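Local structure of murein peptide amidase A (5HXD) at residues G11-G16 and C61-L66; I30-P35 and V75-N80; S41-A46 and I148-V153; Q177-P182 and E221-A226. The protein probably hydrolyses the gamma-D-glutamyl-diaminopimelate amide bond of murein tripeptide as a zinc-dependent M14-family amidase in peptidoglycan degradation. One frame throughout, in Å; residues are numbered along the deposited sequence.

Contact 1 of 4, residues G11-G16 and C61-L66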
loop_
_atom_site.group_PDB
_atom_site.type_symbol
_atom_site.label_atom_id
_atom_site.label_comp_id
_atom_site.label_asym_id
_atom_site.label_seq_id
_atom_site.Cartn_x
_atom_site.Cartn_y
_atom_site.Cartn_z
ATOM N N GLY A 11 -6.522 12.024 -11.296
ATOM C CA GLY A 11 -5.739 12.204 -10.087
ATOM C C GLY A 11 -6.571 12.243 -8.815
ATOM O O GLY A 11 -6.074 11.969 -7.715
ATOM N N ALA A 12 -7.841 12.602 -8.951
ATOM C CA ALA A 12 -8.720 12.647 -7.792
ATOM C C ALA A 12 -9.818 11.612 -7.937
ATOM O O ALA A 12 -9.924 10.945 -8.970
ATOM C CB ALA A 12 -9.309 14.035 -7.608
ATOM N N PHE A 13 -10.621 11.473 -6.889
ATOM C CA PHE A 13 -11.765 10.582 -6.918
ATOM C C PHE A 13 -13.021 11.366 -7.320
ATOM O O PHE A 13 -13.216 12.513 -6.889
ATOM C CB PHE A 13 -11.971 9.905 -5.549
ATOM C CG PHE A 13 -10.972 8.814 -5.239
ATOM C CD1 PHE A 13 -11.045 7.585 -5.880
ATOM C CD2 PHE A 13 -9.974 9.015 -4.291
ATOM C CE1 PHE A 13 -10.137 6.583 -5.616
ATOM C CE2 PHE A 13 -9.052 8.006 -4.004
ATOM C CZ PHE A 13 -9.136 6.787 -4.667
ATOM N N PRO A 14 -13.875 10.756 -8.160
ATOM C CA PRO A 14 -15.225 11.295 -8.352
ATOM C C PRO A 14 -15.981 11.304 -7.020
ATOM O O PRO A 14 -15.784 10.391 -6.210
ATOM C CB PRO A 14 -15.861 10.319 -9.356
ATOM C CG PRO A 14 -15.048 9.048 -9.240
ATOM C CD PRO A 14 -13.644 9.523 -8.934
ATOM N N PRO A 15 -16.850 12.308 -6.804
ATOM C CA PRO A 15 -17.608 12.542 -5.559
ATOM C C PRO A 15 -18.330 11.307 -4.981
ATOM O O PRO A 15 -18.521 10.309 -5.677
ATOM C CB PRO A 15 -18.646 13.596 -5.976
ATOM C CG PRO A 15 -18.062 14.271 -7.168
ATOM C CD PRO A 15 -17.237 13.247 -7.877
ATOM N N GLY A 16 -18.743 11.398 -3.719
ATOM C CA GLY A 16 -19.558 10.369 -3.097
ATOM C C GLY A 16 -18.792 9.353 -2.267
ATOM O O GLY A 16 -19.154 8.173 -2.201
ATOM N N CYS A 61 -7.509 2.899 -9.433
ATOM C CA CYS A 61 -7.317 3.451 -10.774
ATOM C C CYS A 61 -8.575 3.248 -11.593
ATOM O O CYS A 61 -9.023 4.150 -12.301
ATOM C CB CYS A 61 -6.122 2.802 -11.477
ATOM S SG CYS A 61 -4.509 3.446 -10.949
ATOM N N ALA A 62 -9.142 2.056 -11.481
ATOM C CA ALA A 62 -10.366 1.737 -12.179
ATOM C C ALA A 62 -11.494 2.625 -11.697
ATOM O O ALA A 62 -12.248 3.139 -12.499
ATOM C CB ALA A 62 -10.711 0.298 -11.989
ATOM N N LEU A 63 -11.589 2.819 -10.386
ATOM C CA LEU A 63 -12.619 3.667 -9.805
ATOM C C LEU A 63 -12.469 5.116 -10.255
ATOM O O LEU A 63 -13.454 5.833 -10.397
ATOM C CB LEU A 63 -12.575 3.564 -8.285
ATOM C CG LEU A 63 -13.560 4.341 -7.412
ATOM C CD1 LEU A 63 -14.976 4.014 -7.761
ATOM C CD2 LEU A 63 -13.315 3.983 -5.972
ATOM N N ARG A 64 -11.230 5.529 -10.503
ATOM C CA ARG A 64 -10.899 6.902 -10.910
ATOM C C ARG A 64 -10.914 7.069 -12.438
ATOM O O ARG A 64 -10.776 8.187 -12.944
ATOM C CB ARG A 64 -9.514 7.318 -10.348
ATOM C CG ARG A 64 -9.517 7.729 -8.864
ATOM C CD ARG A 64 -8.145 8.173 -8.328
ATOM N NE ARG A 64 -7.196 7.058 -8.222
ATOM C CZ ARG A 64 -6.087 6.930 -8.949
ATOM N NH1 ARG A 64 -5.764 7.858 -9.835
ATOM N NH2 ARG A 64 -5.307 5.867 -8.790
ATOM N N THR A 65 -11.078 5.958 -13.161
ATOM C CA THR A 65 -11.041 5.946 -14.629
ATOM C C THR A 65 -12.424 5.854 -15.254
ATOM O O THR A 65 -12.856 6.769 -15.954
ATOM C CB THR A 65 -10.208 4.769 -15.158
ATOM O OG1 THR A 65 -8.829 4.990 -14.845
ATOM C CG2 THR A 65 -10.363 4.620 -16.668
ATOM N N LEU A 66 -13.100 4.730 -15.007
ATOM C CA LEU A 66 -14.455 4.479 -15.489
ATOM C C LEU A 66 -15.359 5.683 -15.219
ATOM O O LEU A 66 -15.219 6.352 -14.196
ATOM C CB LEU A 66 -15.026 3.212 -14.835
ATOM C CG LEU A 66 -16.483 2.861 -15.205
ATOM C CD1 LEU A 66 -16.651 2.683 -16.720
ATOM C CD2 LEU A 66 -17.002 1.641 -14.428
#

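Contact 2 of 4, residues I30-P35 and V75-N80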
loop_
_atom_site.group_PDB
_atom_site.type_symbol
_atom_site.label_atom_id
_atom_site.label_comp_id
_atom_site.label_asym_id
_atom_site.label_seq_id
_atom_site.Cartn_x
_atom_site.Cartn_y
_atom_site.Cartn_z
ATOM N N ILE A 30 -13.050 3.726 4.540
ATOM C CA ILE A 30 -13.624 4.489 3.437
ATOM C C ILE A 30 -14.318 3.556 2.448
ATOM O O ILE A 30 -13.788 2.493 2.129
ATOM C CB ILE A 30 -12.519 5.311 2.703
ATOM C CG1 ILE A 30 -11.802 6.230 3.691
ATOM C CG2 ILE A 30 -13.092 6.118 1.562
ATOM C CD1 ILE A 30 -10.443 6.771 3.199
ATOM N N TRP A 31 -15.499 3.940 1.971
ATOM C CA TRP A 31 -16.130 3.192 0.890
ATOM C C TRP A 31 -16.836 4.089 -0.097
ATOM O O TRP A 31 -17.128 5.257 0.173
ATOM C CB TRP A 31 -17.120 2.148 1.418
ATOM C CG TRP A 31 -18.356 2.708 2.030
ATOM C CD1 TRP A 31 -18.433 3.533 3.119
ATOM C CD2 TRP A 31 -19.712 2.464 1.614
ATOM N NE1 TRP A 31 -19.749 3.817 3.403
ATOM C CE2 TRP A 31 -20.552 3.178 2.495
ATOM C CE3 TRP A 31 -20.287 1.715 0.587
ATOM C CZ2 TRP A 31 -21.944 3.163 2.375
ATOM C CZ3 TRP A 31 -21.672 1.692 0.474
ATOM C CH2 TRP A 31 -22.485 2.416 1.360
ATOM N N PHE A 32 -17.119 3.499 -1.247
ATOM C CA PHE A 32 -17.601 4.231 -2.391
ATOM C C PHE A 32 -18.897 3.613 -2.839
ATOM O O PHE A 32 -18.880 2.747 -3.706
ATOM C CB PHE A 32 -16.561 4.192 -3.512
ATOM C CG PHE A 32 -15.239 4.784 -3.123
ATOM C CD1 PHE A 32 -14.964 6.110 -3.373
ATOM C CD2 PHE A 32 -14.281 4.020 -2.485
ATOM C CE1 PHE A 32 -13.760 6.665 -3.001
ATOM C CE2 PHE A 32 -13.067 4.570 -2.117
ATOM C CZ PHE A 32 -12.812 5.893 -2.376
ATOM N N PRO A 33 -20.019 4.036 -2.231
ATOM C CA PRO A 33 -21.348 3.487 -2.551
ATOM C C PRO A 33 -21.695 3.655 -4.027
ATOM O O PRO A 33 -21.406 4.711 -4.610
ATOM C CB PRO A 33 -22.310 4.304 -1.661
ATOM C CG PRO A 33 -21.544 5.476 -1.213
ATOM C CD PRO A 33 -20.090 5.088 -1.203
ATOM N N ALA A 34 -22.288 2.617 -4.620
ATOM C CA ALA A 34 -22.668 2.638 -6.033
ATOM C C ALA A 34 -23.677 3.739 -6.225
ATOM O O ALA A 34 -24.553 3.927 -5.372
ATOM C CB ALA A 34 -23.229 1.294 -6.483
ATOM N N PRO A 35 -23.532 4.493 -7.325
ATOM C CA PRO A 35 -24.380 5.650 -7.639
ATOM C C PRO A 35 -25.872 5.301 -7.539
ATOM O O PRO A 35 -26.537 5.843 -6.647
ATOM C CB PRO A 35 -23.981 6.003 -9.075
ATOM C CG PRO A 35 -22.623 5.435 -9.248
ATOM C CD PRO A 35 -22.576 4.201 -8.408
ATOM N N VAL A 75 -17.758 -0.153 -3.654
ATOM C CA VAL A 75 -16.303 -0.325 -3.624
ATOM C C VAL A 75 -15.669 0.055 -2.288
ATOM O O VAL A 75 -15.920 1.139 -1.753
ATOM C CB VAL A 75 -15.623 0.503 -4.747
ATOM C CG1 VAL A 75 -14.093 0.467 -4.603
ATOM C CG2 VAL A 75 -16.058 -0.002 -6.127
ATOM N N VAL A 76 -14.863 -0.868 -1.764
ATOM C CA VAL A 76 -13.935 -0.611 -0.661
ATOM C C VAL A 76 -12.482 -0.838 -1.115
ATOM O O VAL A 76 -12.064 -1.975 -1.350
ATOM C CB VAL A 76 -14.234 -1.532 0.547
ATOM C CG1 VAL A 76 -13.126 -1.431 1.608
ATOM C CG2 VAL A 76 -15.610 -1.239 1.113
ATOM N N LEU A 77 -11.711 0.234 -1.249
ATOM C CA LEU A 77 -10.325 0.115 -1.715
ATOM C C LEU A 77 -9.414 -0.553 -0.691
ATOM O O LEU A 77 -8.544 -1.343 -1.059
ATOM C CB LEU A 77 -9.755 1.484 -2.071
ATOM C CG LEU A 77 -10.369 2.133 -3.304
ATOM C CD1 LEU A 77 -9.847 3.533 -3.485
ATOM C CD2 LEU A 77 -10.032 1.286 -4.491
ATOM N N CYS A 78 -9.602 -0.250 0.590
ATOM C CA CYS A 78 -8.684 -0.763 1.593
ATOM C C CYS A 78 -9.391 -1.157 2.897
ATOM O O CYS A 78 -9.784 -0.308 3.707
ATOM C CB CYS A 78 -7.586 0.274 1.851
ATOM S SG CYS A 78 -6.141 -0.357 2.683
ATOM N N VAL A 79 -9.559 -2.463 3.085
ATOM C CA VAL A 79 -10.195 -2.993 4.283
ATOM C C VAL A 79 -9.323 -2.689 5.512
ATOM O O VAL A 79 -9.835 -2.376 6.590
ATOM C CB VAL A 79 -10.453 -4.520 4.146
ATOM C CG1 VAL A 79 -10.801 -5.139 5.479
ATOM C CG2 VAL A 79 -11.568 -4.804 3.133
ATOM N N ASN A 80 -8.003 -2.710 5.309
ATOM C CA ASN A 80 -7.014 -2.643 6.387
ATOM C C ASN A 80 -6.043 -1.479 6.228
ATOM O O ASN A 80 -4.875 -1.694 5.995
ATOM C CB ASN A 80 -6.258 -3.973 6.417
ATOM C CG ASN A 80 -5.218 -4.065 7.512
ATOM O OD1 ASN A 80 -5.187 -3.256 8.438
ATOM N ND2 ASN A 80 -4.369 -5.081 7.421
HETATM O O HOH W 1 -10.630 1.958 4.450
#

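Contact 3 of 4, residues S41-A46 and I148-V153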
loop_
_atom_site.group_PDB
_atom_site.type_symbol
_atom_site.label_atom_id
_atom_site.label_comp_id
_atom_site.label_asym_id
_atom_site.label_seq_id
_atom_site.Cartn_x
_atom_site.Cartn_y
_atom_site.Cartn_z
ATOM N N SER A 41 -26.583 -4.862 -7.434
ATOM C CA SER A 41 -25.376 -4.249 -6.896
ATOM C C SER A 41 -24.639 -5.213 -6.005
ATOM O O SER A 41 -25.232 -5.796 -5.090
ATOM C CB SER A 41 -25.700 -2.986 -6.122
ATOM O OG SER A 41 -25.907 -1.917 -7.013
ATOM N N GLY A 42 -23.358 -5.389 -6.316
ATOM C CA GLY A 42 -22.465 -6.242 -5.565
ATOM C C GLY A 42 -21.389 -5.420 -4.887
ATOM O O GLY A 42 -21.456 -4.191 -4.873
ATOM N N LEU A 43 -20.390 -6.092 -4.329
ATOM C CA LEU A 43 -19.358 -5.392 -3.562
ATOM C C LEU A 43 -17.973 -5.750 -4.077
ATOM O O LEU A 43 -17.664 -6.938 -4.272
ATOM C CB LEU A 43 -19.490 -5.732 -2.071
ATOM C CG LEU A 43 -18.542 -5.108 -1.042
ATOM C CD1 LEU A 43 -18.412 -3.605 -1.232
ATOM C CD2 LEU A 43 -19.054 -5.437 0.349
ATOM N N ILE A 44 -17.141 -4.736 -4.315
ATOM C CA ILE A 44 -15.760 -4.998 -4.723
ATOM C C ILE A 44 -14.781 -4.494 -3.659
ATOM O O ILE A 44 -14.810 -3.341 -3.232
ATOM C CB ILE A 44 -15.443 -4.380 -6.103
ATOM C CG1 ILE A 44 -16.499 -4.821 -7.122
ATOM C CG2 ILE A 44 -14.064 -4.824 -6.585
ATOM C CD1 ILE A 44 -16.698 -3.852 -8.267
ATOM N N LEU A 45 -13.910 -5.395 -3.241
ATOM C CA LEU A 45 -13.159 -5.248 -2.008
ATOM C C LEU A 45 -11.686 -5.337 -2.313
ATOM O O LEU A 45 -11.296 -6.047 -3.251
ATOM C CB LEU A 45 -13.548 -6.365 -1.033
ATOM C CG LEU A 45 -14.006 -6.156 0.402
ATOM C CD1 LEU A 45 -15.126 -5.153 0.493
ATOM C CD2 LEU A 45 -14.456 -7.485 0.938
ATOM N N ALA A 46 -10.864 -4.655 -1.513
ATOM C CA ALA A 46 -9.424 -4.796 -1.637
ATOM C C ALA A 46 -8.681 -4.443 -0.355
ATOM O O ALA A 46 -9.258 -3.906 0.591
ATOM C CB ALA A 46 -8.921 -3.953 -2.775
ATOM N N ILE A 148 -25.977 -2.767 3.671
ATOM C CA ILE A 148 -26.185 -2.619 2.228
ATOM C C ILE A 148 -26.746 -3.854 1.524
ATOM O O ILE A 148 -27.316 -3.726 0.431
ATOM C CB ILE A 148 -24.871 -2.228 1.499
ATOM C CG1 ILE A 148 -23.854 -3.367 1.571
ATOM C CG2 ILE A 148 -24.303 -0.940 2.058
ATOM C CD1 ILE A 148 -22.971 -3.445 0.369
ATOM N N GLN A 149 -26.576 -5.030 2.138
ATOM C CA GLN A 149 -26.987 -6.334 1.576
ATOM C C GLN A 149 -26.612 -6.545 0.101
ATOM O O GLN A 149 -27.489 -6.566 -0.779
ATOM C CB GLN A 149 -28.499 -6.528 1.714
ATOM C CG GLN A 149 -29.058 -6.378 3.109
ATOM C CD GLN A 149 -30.569 -6.161 3.087
ATOM O OE1 GLN A 149 -31.186 -6.086 2.013
ATOM N NE2 GLN A 149 -31.170 -6.055 4.266
ATOM N N PRO A 150 -25.319 -6.715 -0.181
ATOM C CA PRO A 150 -24.886 -6.815 -1.581
ATOM C C PRO A 150 -25.352 -8.091 -2.273
ATOM O O PRO A 150 -25.664 -9.067 -1.593
ATOM C CB PRO A 150 -23.357 -6.792 -1.474
ATOM C CG PRO A 150 -23.082 -7.348 -0.123
ATOM C CD PRO A 150 -24.197 -6.854 0.754
ATOM N N ALA A 151 -25.380 -8.078 -3.602
ATOM C CA ALA A 151 -25.704 -9.266 -4.385
ATOM C C ALA A 151 -24.606 -10.322 -4.275
ATOM O O ALA A 151 -24.865 -11.526 -4.359
ATOM C CB ALA A 151 -25.923 -8.886 -5.837
ATOM N N TRP A 152 -23.374 -9.847 -4.105
ATOM C CA TRP A 152 -22.187 -10.692 -4.008
ATOM C C TRP A 152 -20.985 -9.848 -3.579
ATOM O O TRP A 152 -21.105 -8.631 -3.400
ATOM C CB TRP A 152 -21.913 -11.383 -5.339
ATOM C CG TRP A 152 -22.055 -10.482 -6.528
ATOM C CD1 TRP A 152 -23.118 -10.414 -7.385
ATOM C CD2 TRP A 152 -21.100 -9.526 -7.001
ATOM N NE1 TRP A 152 -22.880 -9.476 -8.365
ATOM C CE2 TRP A 152 -21.652 -8.916 -8.148
ATOM C CE3 TRP A 152 -19.826 -9.127 -6.567
ATOM C CZ2 TRP A 152 -20.976 -7.932 -8.863
ATOM C CZ3 TRP A 152 -19.162 -8.151 -7.273
ATOM C CH2 TRP A 152 -19.732 -7.563 -8.408
ATOM N N VAL A 153 -19.836 -10.495 -3.401
ATOM C CA VAL A 153 -18.605 -9.807 -3.043
ATOM C C VAL A 153 -17.425 -10.366 -3.827
ATOM O O VAL A 153 -17.214 -11.566 -3.829
ATOM C CB VAL A 153 -18.302 -9.931 -1.515
ATOM C CG1 VAL A 153 -17.062 -9.097 -1.112
ATOM C CG2 VAL A 153 -19.502 -9.507 -0.688
#

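Contact 4 of 4, residues Q177-P182 and E221-A226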
loop_
_atom_site.group_PDB
_atom_site.type_symbol
_atom_site.label_atom_id
_atom_site.label_comp_id
_atom_site.label_asym_id
_atom_site.label_seq_id
_atom_site.Cartn_x
_atom_site.Cartn_y
_atom_site.Cartn_z
ATOM N N GLN A 177 -11.763 -15.126 -17.345
ATOM C CA GLN A 177 -11.478 -14.760 -18.720
ATOM C C GLN A 177 -10.965 -13.324 -18.811
ATOM O O GLN A 177 -9.925 -13.074 -19.421
ATOM C CB GLN A 177 -12.728 -14.955 -19.585
ATOM C CG GLN A 177 -12.538 -15.969 -20.717
ATOM C CD GLN A 177 -13.844 -16.614 -21.184
ATOM O OE1 GLN A 177 -14.918 -16.340 -20.645
ATOM N NE2 GLN A 177 -13.749 -17.481 -22.194
ATOM N N ALA A 178 -11.684 -12.395 -18.184
ATOM C CA ALA A 178 -11.322 -10.971 -18.195
ATOM C C ALA A 178 -9.949 -10.662 -17.606
ATOM O O ALA A 178 -9.296 -9.716 -18.047
ATOM C CB ALA A 178 -12.376 -10.157 -17.459
ATOM N N PHE A 179 -9.499 -11.425 -16.612
ATOM C CA PHE A 179 -8.199 -11.120 -15.979
ATOM C C PHE A 179 -7.096 -12.103 -16.398
ATOM O O PHE A 179 -5.960 -12.014 -15.923
ATOM C CB PHE A 179 -8.314 -11.124 -14.442
ATOM C CG PHE A 179 -8.938 -9.877 -13.855
ATOM C CD1 PHE A 179 -8.164 -8.773 -13.552
ATOM C CD2 PHE A 179 -10.296 -9.827 -13.574
ATOM C CE1 PHE A 179 -8.733 -7.632 -12.997
ATOM C CE2 PHE A 179 -10.869 -8.693 -13.022
ATOM C CZ PHE A 179 -10.086 -7.595 -12.735
ATOM N N GLU A 180 -7.457 -13.036 -17.277
ATOM C CA GLU A 180 -6.597 -14.140 -17.727
ATOM C C GLU A 180 -5.970 -14.939 -16.589
ATOM O O GLU A 180 -4.782 -15.275 -16.601
ATOM C CB GLU A 180 -5.524 -13.629 -18.682
ATOM C CG GLU A 180 -5.985 -13.793 -20.109
ATOM C CD GLU A 180 -4.958 -13.394 -21.107
ATOM O OE1 GLU A 180 -3.861 -14.001 -21.119
ATOM O OE2 GLU A 180 -5.268 -12.473 -21.889
ATOM N N LEU A 181 -6.822 -15.293 -15.638
ATOM C CA LEU A 181 -6.439 -16.105 -14.508
ATOM C C LEU A 181 -7.287 -17.352 -14.487
ATOM O O LEU A 181 -8.484 -17.292 -14.759
ATOM C CB LEU A 181 -6.614 -15.332 -13.202
ATOM C CG LEU A 181 -5.650 -14.180 -13.014
ATOM C CD1 LEU A 181 -5.950 -13.496 -11.698
ATOM C CD2 LEU A 181 -4.231 -14.723 -13.048
ATOM N N PRO A 182 -6.670 -18.485 -14.154
ATOM C CA PRO A 182 -7.368 -19.763 -14.004
ATOM C C PRO A 182 -8.542 -19.662 -13.038
ATOM O O PRO A 182 -8.469 -18.884 -12.092
ATOM C CB PRO A 182 -6.283 -20.688 -13.444
ATOM C CG PRO A 182 -5.250 -19.772 -12.906
ATOM C CD PRO A 182 -5.250 -18.603 -13.813
ATOM N N GLU A 221 -1.652 -0.906 -15.926
ATOM C CA GLU A 221 -1.646 -1.057 -17.389
ATOM C C GLU A 221 -2.423 -2.319 -17.821
ATOM O O GLU A 221 -3.443 -2.244 -18.507
ATOM C CB GLU A 221 -0.178 -1.101 -17.895
ATOM C CG GLU A 221 0.154 -1.886 -19.195
ATOM C CD GLU A 221 -0.719 -1.544 -20.411
ATOM O OE1 GLU A 221 -1.268 -0.416 -20.474
ATOM O OE2 GLU A 221 -0.858 -2.417 -21.308
ATOM N N LYS A 222 -1.940 -3.474 -17.381
ATOM C CA LYS A 222 -2.422 -4.776 -17.846
ATOM C C LYS A 222 -3.860 -5.147 -17.433
ATOM O O LYS A 222 -4.549 -5.844 -18.173
ATOM C CB LYS A 222 -1.455 -5.851 -17.348
ATOM C CG LYS A 222 -1.699 -7.238 -17.832
ATOM C CD LYS A 222 -0.866 -8.209 -16.992
ATOM C CE LYS A 222 -0.830 -9.602 -17.595
ATOM N NZ LYS A 222 -0.205 -9.565 -18.944
ATOM N N TYR A 223 -4.305 -4.682 -16.264
ATOM C CA TYR A 223 -5.560 -5.151 -15.653
ATOM C C TYR A 223 -6.618 -4.065 -15.491
ATOM O O TYR A 223 -7.687 -4.303 -14.911
ATOM C CB TYR A 223 -5.276 -5.773 -14.277
ATOM C CG TYR A 223 -4.615 -7.123 -14.354
ATOM C CD1 TYR A 223 -4.819 -7.942 -15.441
ATOM C CD2 TYR A 223 -3.782 -7.575 -13.346
ATOM C CE1 TYR A 223 -4.218 -9.169 -15.534
ATOM C CE2 TYR A 223 -3.171 -8.812 -13.425
ATOM C CZ TYR A 223 -3.396 -9.601 -14.523
ATOM O OH TYR A 223 -2.804 -10.835 -14.627
ATOM N N LEU A 224 -6.319 -2.874 -16.002
ATOM C CA LEU A 224 -7.187 -1.720 -15.793
ATOM C C LEU A 224 -8.441 -1.888 -16.614
ATOM O O LEU A 224 -9.508 -1.439 -16.212
ATOM C CB LEU A 224 -6.466 -0.421 -16.155
ATOM C CG LEU A 224 -7.201 0.906 -15.934
ATOM C CD1 LEU A 224 -7.965 0.884 -14.631
ATOM C CD2 LEU A 224 -6.221 2.081 -15.951
ATOM N N PHE A 225 -8.292 -2.545 -17.764
ATOM C CA PHE A 225 -9.403 -2.854 -18.650
ATOM C C PHE A 225 -10.406 -3.727 -17.911
ATOM O O PHE A 225 -11.596 -3.385 -17.772
ATOM C CB PHE A 225 -8.896 -3.551 -19.925
ATOM C CG PHE A 225 -9.994 -4.062 -20.824
ATOM C CD1 PHE A 225 -10.618 -3.221 -21.735
ATOM C CD2 PHE A 225 -10.411 -5.397 -20.759
ATOM C CE1 PHE A 225 -11.643 -3.702 -22.563
ATOM C CE2 PHE A 225 -11.434 -5.874 -21.580
ATOM C CZ PHE A 225 -12.045 -5.024 -22.484
ATOM N N ALA A 226 -9.911 -4.857 -17.425
ATOM C CA ALA A 226 -10.746 -5.800 -16.705
ATOM C C ALA A 226 -11.374 -5.163 -15.455
ATOM O O ALA A 226 -12.581 -5.278 -15.253
ATOM C CB ALA A 226 -9.938 -7.039 -16.337
#

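Contact 1 of 4, residues G11-G16 and C61-L66
The loop that precedes strand 18-22 packs on the C-terminal part of helix 53-65, where Phe13 and Pro14 meet Leu63 and Arg64 and the backbones come nearest at Phe13 and Arg64, with 5.5 Å between their CA atoms. Arg64 CD stands over one face of the Phe13 ring, 3.9 Å from the centroid and 18° off the ring normal, a CH-pi contact displaced toward the rim. Arg64 CG approaches Phe13 CD1 to 3.4 Å and lies 3.2 Å from Ala12 O. A bend at chi3 (-70°) carries the guanidinium past the ring instead of flat over it: the two planes are 89° apart, and Phe13 CE1 faces the guanidinium edge. The 5.7 Å from Arg64 CZ to the Phe13 centroid allows at most a weak cation-pi attraction. Leu63 CD2 meets Phe13 CE1 at 4.1 Å, while Pro14 CG rests 3.8 Å from Leu63 O. The polar end of Arg64 is held by Arg10 O through NH1 and by Ser60 OG through NE, and Leu88 of the second subunit packs on both Phe13 and Arg64. The chemistry is thus divided along one side chain, methylenes serving the aromatic face and nitrogens the hydrogen bonds.

Contact 2 of 4, residues I30-P35 and V75-N80
Phe32 and Val75 form a single antiparallel bridge of the hydrogen-bonded kind, their CA atoms 4.9 Å apart, linking the chain at strand 28-31 to strand 74-76. The two bonds differ in geometry: Phe32 N reaches Val75 O at 2.7 Å, nearly in line with the carbonyl, whereas Val75 N meets Phe32 O at 3.1 Å from 45° out of the carbonyl plane. Side chains pack closely about this bridge. With CG beside its own backbone N (chi1 -60°), the Phe32 ring turns an edge to Val75 O, and Phe32 CE2 touches Leu77 CD1 at 3.6 Å. Trp31 takes part through CB, which meets Val76 CG2 at 3.7 Å, while its indole leads away from Val75-Asn80. Toward Ile30 and Cys78 the segments diverge, and a water spans the looser end by accepting from Ile30 N at 3.0 Å and donating to Cys78 O. Cys78 itself is tied to Cys84 by a disulfide. Around the bridge, Phe32 and Val75 lean on Leu63 and Leu59 of helix 53-65, Trp31 and Val76 touch Leu144 of helix 136-148, Tyr20 of strand 18-22 packs on Val76, and Leu86 of the second subunit adjoins Phe32 and Leu77.

Contact 3 of 4, residues S41-A46 and I148-V153
Leu43 and Val153 pair in parallel, 4.5 Å between CA atoms, where strands 43-45 and 153-157 enter the mixed central sheet of this M14 peptidase alpha/beta fold. Backbone hydrogen bonds set the register. Ala151 N donates to Ser41 O at 2.7 Å with an angle of 165° at the hydrogen, and Leu43 N donates to Trp152 O at 2.8 Å along a more bent path of 134°. A CA-H...O contact from Val153 CA to Leu43 O continues the ladder. Apolar contacts cover the sheet face that bears Leu43 and Val153: Leu43 CB lies 4.0 Å from Val153 CG2 and 4.1 Å from Pro150 CB, and Leu45 CD2 meets Val153 CG1 at 3.7 Å. Leu141 and Ile145 of helix 136-148 pack on this same group, touching Leu45 and Leu43 respectively. Strand 153-157 leads to His157, a predicted zinc ligand whose side chain is about 7 Å from that of Leu45 (nearest atoms).

The aromatic contacts belong to Trp152. Its CG lies between the backbone N and the carbonyl carbon, which swings the indole back across Gly42; His73 meets this ring system edge-to-face. Ile44 CG1 is at the edge of the Trp152 indole. Over the face, Gly42 CA stands 3.8 Å from the centroid of the Trp152 six-membered ring and only 9° off its normal.

Contact 4 of 4, residues Q177-P182 and E221-A226
Phe179 and Tyr223 adopt similar first torsions, both chi1 near -75°, each setting CG beside its backbone N and anti to the carbonyl carbon, and the rings then meet edge-to-face. The edge of Phe179 is directed at the face of Tyr223, with centroids 5.6 Å apart and planes at 64°; Phe179 CD1 to Tyr223 CD1, at 3.9 Å, marks the approach. One face of the Phe179 ring is taken by the methyl of Ala226, whose CB sits 3.5 Å from the centroid and 8° off the normal, a well-centred CH-pi contact. The same Ala226 CB lies 4.1 Å from Ala178 CB, so the last turn of helix 170-178 meets helix 224-230 through small residues, Ala178 and Ala226 having CA atoms 5.4 Å apart. Helix 170-178 is terminated by a Schellman motif at Glu180. Tyr223 CE1 also comes within 3.4 Å of Phe179 O. Phe211, next to the predicted catalytic Glu210, packs against both aromatic residues, and Leu181 has its side chain about 6 Å from that of Glu210. Across the two segments the attraction is therefore apolar and aromatic: the methyl and the tilted rings join the helix ends by shape and dispersion, without hydrogen bonds between the segments.

Overall arrangement
Contacts 1, 2 and 3 interlock along the chain: all three first segments come before any of the second segments, whereas contact 4 opens after they have closed. Contacts 2 and 3, with centres about 10 Å apart, share the mixed sheet, where strand 43-45 lies between 74-76 and 153-157; a probable bond from Val76 N to Ile44 O (2.9 Å) joins them. Contact 1, about 12 Å from contact 2 centre to centre, touches it through Leu63 CD2 and Phe32 CG at 3.5 Å. Contact 4 is about 20 Å from contact 3, again between centres, and meets contact 1 where Leu224 packs on helix 53-65. Contacts 1, 2 and 4 lie beside the dimer partner, whereas no other chain touches contact 3.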